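Local coordinates for protein phosphoglycerate kinase (Coxiella burnetii, PDB 4NG4) that catalyses the reversible transfer of a phosphate group between ATP and 3-phosphoglycerate, a step of glycolysis, at residues E80-L92 with Q116-G128. Sequence-based numbering, arbitrary orientation.
Sequences EKEFSLAPVARLL and QAILCENVRFNKG
The ring of Phe125 meets the backbone of 80-92 largely at its rim: Glu80 O lies near the ring plane, 3.4 Å from Phe125 CZ, with Ser84 N at the edge as well, while Phe83 O approaches obliquely. One face carries the Asn122 amide nitrogen, set off toward the rim, and the carboxylate carbon of Glu121 sits in plane at the edge; Phe79 adds an edge-to-face ring contact. This is the layered alpha/beta architecture of the substrate-binding N-terminal domain of phosphoglycerate kinase, in which helix 86-94 covers strand 117-120 of a parallel sheet; the axes of 86-92 and 117-120 run nearly antiparallel (165°) and come within 9.4 Å.

Beyond the strand, the loop illustrates how a few side chains can anchor the approach to a helix. Asn122 ND2 donates to a lone pair of Phe83 O in the carbonyl plane (3.0 Å), and also to Leu71 O in the predicted substrate-binding loop. Its OD1 accepts from Arg124 N, from above the amide carbonyl plane, closing an Asx turn onto Arg124, itself predicted to bind substrate. Glu121, its chain bent at chi2 (51°), turns the carboxylate back to 80-92 and uses the syn lone pairs of both oxygens. OE2 takes the hydroxyl of Ser84; Leu85 N, at the N-cap, donates almost straight to Glu121 OE1 (2.9 Å, 176°). The buried carboxylate is thus held through both of its oxygens.

From the strand, Leu119 points at helix 86-92, crossing Val88 and Leu92 at about a right angle; its CD2 methyl touches both, as well as Ala89 CB, and lies 3.8 Å from Leu85 CB.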
# COMPACT_ATOMS: atom_id res chain seq x y z
N GLU A 80 18.29 -15.31 -15.74
CA GLU A 80 19.51 -14.74 -15.17
C GLU A 80 19.52 -14.99 -13.66
O GLU A 80 18.49 -14.88 -13.00
CB GLU A 80 19.59 -13.24 -15.47
CG GLU A 80 19.86 -12.92 -16.92
CD GLU A 80 19.92 -11.44 -17.20
OE1 GLU A 80 18.86 -10.83 -17.49
OE2 GLU A 80 21.04 -10.88 -17.16
N LYS A 81 20.68 -15.35 -13.14
CA LYS A 81 20.83 -15.66 -11.72
C LYS A 81 20.52 -14.45 -10.83
O LYS A 81 20.07 -14.60 -9.71
CB LYS A 81 22.24 -16.18 -11.45
CG LYS A 81 22.47 -17.54 -12.02
CD LYS A 81 23.88 -17.97 -11.85
CE LYS A 81 24.15 -19.24 -12.63
NZ LYS A 81 25.61 -19.48 -12.73
N GLU A 82 20.77 -13.26 -11.37
CA GLU A 82 20.42 -11.98 -10.75
C GLU A 82 18.95 -11.92 -10.28
O GLU A 82 18.64 -11.27 -9.29
CB GLU A 82 20.71 -10.85 -11.76
CG GLU A 82 20.83 -9.47 -11.17
CD GLU A 82 21.36 -8.46 -12.18
OE1 GLU A 82 22.50 -7.97 -12.00
OE2 GLU A 82 20.64 -8.16 -13.16
N PHE A 83 18.06 -12.60 -10.98
CA PHE A 83 16.65 -12.62 -10.63
C PHE A 83 16.20 -14.04 -10.30
O PHE A 83 15.06 -14.43 -10.56
CB PHE A 83 15.81 -12.04 -11.77
CG PHE A 83 16.27 -10.67 -12.24
CD1 PHE A 83 15.97 -9.53 -11.50
CD2 PHE A 83 17.00 -10.53 -13.43
CE1 PHE A 83 16.39 -8.27 -11.93
CE2 PHE A 83 17.41 -9.26 -13.86
CZ PHE A 83 17.11 -8.14 -13.11
N SER A 84 17.09 -14.82 -9.69
CA SER A 84 16.75 -16.16 -9.26
C SER A 84 16.24 -16.14 -7.81
O SER A 84 16.79 -15.45 -6.96
CB SER A 84 17.99 -17.07 -9.36
OG SER A 84 17.65 -18.43 -9.17
N LEU A 85 15.18 -16.90 -7.52
CA LEU A 85 14.71 -17.05 -6.15
C LEU A 85 15.59 -18.01 -5.31
O LEU A 85 15.16 -18.51 -4.26
CB LEU A 85 13.25 -17.53 -6.16
CG LEU A 85 12.18 -16.48 -6.46
CD1 LEU A 85 10.80 -17.12 -6.63
CD2 LEU A 85 12.17 -15.43 -5.36
N ALA A 86 16.81 -18.27 -5.76
CA ALA A 86 17.72 -19.20 -5.06
C ALA A 86 18.01 -18.76 -3.62
O ALA A 86 17.76 -19.54 -2.70
CB ALA A 86 19.04 -19.39 -5.87
N PRO A 87 18.51 -17.52 -3.42
CA PRO A 87 18.80 -17.05 -2.05
C PRO A 87 17.58 -17.10 -1.12
O PRO A 87 17.70 -17.34 0.07
CB PRO A 87 19.29 -15.61 -2.26
CG PRO A 87 19.79 -15.57 -3.67
CD PRO A 87 18.85 -16.48 -4.42
N VAL A 88 16.40 -16.87 -1.69
CA VAL A 88 15.18 -17.01 -0.94
C VAL A 88 15.01 -18.46 -0.52
O VAL A 88 14.74 -18.73 0.65
CB VAL A 88 13.95 -16.59 -1.76
CG1 VAL A 88 12.68 -16.68 -0.90
CG2 VAL A 88 14.16 -15.19 -2.33
N ALA A 89 15.20 -19.38 -1.47
CA ALA A 89 15.00 -20.82 -1.24
C ALA A 89 15.89 -21.36 -0.12
O ALA A 89 15.49 -22.28 0.63
CB ALA A 89 15.25 -21.58 -2.53
N ARG A 90 17.10 -20.82 -0.00
CA ARG A 90 17.97 -21.17 1.10
C ARG A 90 17.41 -20.56 2.39
O ARG A 90 17.36 -21.21 3.43
CB ARG A 90 19.39 -20.67 0.84
CG ARG A 90 20.13 -21.49 -0.23
CD ARG A 90 21.53 -20.95 -0.50
NE ARG A 90 21.50 -19.70 -1.27
CZ ARG A 90 22.58 -18.99 -1.61
NH1 ARG A 90 23.80 -19.40 -1.26
NH2 ARG A 90 22.43 -17.87 -2.31
N LEU A 91 16.99 -19.30 2.30
CA LEU A 91 16.51 -18.57 3.47
C LEU A 91 15.15 -19.08 3.98
O LEU A 91 14.83 -18.90 5.15
CB LEU A 91 16.47 -17.07 3.15
CG LEU A 91 16.46 -16.06 4.31
CD1 LEU A 91 15.05 -15.76 4.76
CD2 LEU A 91 17.32 -16.52 5.48
N LEU A 92 14.37 -19.72 3.10
CA LEU A 92 13.11 -20.38 3.48
C LEU A 92 13.34 -21.68 4.24
O LEU A 92 12.66 -21.96 5.23
CB LEU A 92 12.26 -20.70 2.24
CG LEU A 92 11.22 -19.68 1.79
CD1 LEU A 92 10.71 -20.05 0.41
CD2 LEU A 92 10.07 -19.64 2.79
N GLN A 116 5.89 -31.30 2.69
CA GLN A 116 7.06 -30.53 2.25
C GLN A 116 6.61 -29.39 1.33
O GLN A 116 5.44 -29.32 0.93
CB GLN A 116 8.12 -31.43 1.58
CG GLN A 116 7.72 -32.11 0.28
CD GLN A 116 8.91 -32.53 -0.56
OE1 GLN A 116 9.50 -31.71 -1.29
NE2 GLN A 116 9.27 -33.81 -0.49
N ALA A 117 7.54 -28.50 1.02
CA ALA A 117 7.24 -27.30 0.24
C ALA A 117 8.37 -26.97 -0.73
O ALA A 117 9.55 -26.99 -0.36
CB ALA A 117 7.00 -26.11 1.16
N ILE A 118 8.01 -26.65 -1.96
CA ILE A 118 9.00 -26.28 -2.97
C ILE A 118 8.72 -24.85 -3.43
O ILE A 118 7.59 -24.38 -3.37
CB ILE A 118 9.04 -27.29 -4.17
CG1 ILE A 118 7.72 -27.31 -4.96
CG2 ILE A 118 9.36 -28.69 -3.67
CD1 ILE A 118 7.54 -26.13 -5.91
N LEU A 119 9.78 -24.17 -3.87
CA LEU A 119 9.68 -22.80 -4.37
C LEU A 119 9.96 -22.79 -5.87
O LEU A 119 11.08 -23.07 -6.30
CB LEU A 119 10.66 -21.87 -3.64
CG LEU A 119 10.74 -20.40 -4.08
CD1 LEU A 119 9.41 -19.69 -3.90
CD2 LEU A 119 11.84 -19.69 -3.31
N CYS A 120 8.93 -22.47 -6.65
CA CYS A 120 9.05 -22.33 -8.09
C CYS A 120 9.93 -21.11 -8.40
O CYS A 120 9.89 -20.09 -7.68
CB CYS A 120 7.67 -22.15 -8.73
SG CYS A 120 6.54 -23.57 -8.52
N GLU A 121 10.70 -21.22 -9.49
CA GLU A 121 11.58 -20.15 -9.90
C GLU A 121 10.76 -18.93 -10.36
O GLU A 121 9.67 -19.09 -10.92
CB GLU A 121 12.51 -20.65 -11.01
CG GLU A 121 13.52 -19.63 -11.52
CD GLU A 121 14.32 -18.95 -10.43
OE1 GLU A 121 13.72 -18.17 -9.64
OE2 GLU A 121 15.55 -19.16 -10.37
N ASN A 122 11.28 -17.73 -10.08
CA ASN A 122 10.71 -16.44 -10.51
C ASN A 122 9.67 -16.58 -11.64
O ASN A 122 9.98 -17.00 -12.76
CB ASN A 122 11.86 -15.51 -10.94
CG ASN A 122 11.45 -14.07 -11.05
OD1 ASN A 122 10.26 -13.72 -11.03
ND2 ASN A 122 12.44 -13.20 -11.19
N VAL A 123 8.43 -16.23 -11.35
CA VAL A 123 7.33 -16.39 -12.29
C VAL A 123 7.42 -15.44 -13.46
O VAL A 123 6.79 -15.65 -14.48
CB VAL A 123 5.98 -16.09 -11.64
CG1 VAL A 123 5.64 -17.16 -10.65
CG2 VAL A 123 6.00 -14.70 -11.00
N ARG A 124 8.16 -14.35 -13.27
CA ARG A 124 8.35 -13.34 -14.31
C ARG A 124 9.37 -13.73 -15.39
O ARG A 124 9.60 -12.96 -16.32
CB ARG A 124 8.76 -12.03 -13.66
CG ARG A 124 7.65 -11.42 -12.83
CD ARG A 124 7.95 -9.99 -12.46
NE ARG A 124 6.82 -9.39 -11.78
CZ ARG A 124 6.85 -8.22 -11.13
NH1 ARG A 124 7.97 -7.50 -11.06
NH2 ARG A 124 5.76 -7.78 -10.55
N PHE A 125 9.97 -14.91 -15.27
CA PHE A 125 10.79 -15.46 -16.34
C PHE A 125 9.93 -15.96 -17.48
O PHE A 125 10.36 -15.91 -18.63
CB PHE A 125 11.68 -16.60 -15.85
CG PHE A 125 12.88 -16.15 -15.05
CD1 PHE A 125 13.72 -15.13 -15.51
CD2 PHE A 125 13.20 -16.79 -13.87
CE1 PHE A 125 14.84 -14.73 -14.77
CE2 PHE A 125 14.31 -16.40 -13.13
CZ PHE A 125 15.14 -15.37 -13.59
N ASN A 126 8.72 -16.43 -17.15
CA ASN A 126 7.86 -17.08 -18.13
C ASN A 126 7.35 -16.10 -19.19
O ASN A 126 6.69 -15.10 -18.85
CB ASN A 126 6.66 -17.74 -17.43
CG ASN A 126 7.08 -18.86 -16.47
OD1 ASN A 126 8.01 -19.61 -16.73
ND2 ASN A 126 6.36 -18.98 -15.37
N LYS A 127 7.68 -16.37 -20.46
CA LYS A 127 6.97 -15.77 -21.61
C LYS A 127 5.46 -15.75 -21.29
O LYS A 127 4.84 -16.83 -21.21
CB LYS A 127 7.19 -16.58 -22.90
CG LYS A 127 8.36 -16.15 -23.79
CD LYS A 127 8.35 -16.97 -25.11
CE LYS A 127 9.33 -16.48 -26.17
NZ LYS A 127 10.54 -17.34 -26.29
N GLY A 128 4.91 -14.55 -21.08
CA GLY A 128 3.45 -14.37 -20.96
C GLY A 128 2.88 -13.98 -19.60
O GLY A 128 1.68 -13.73 -19.48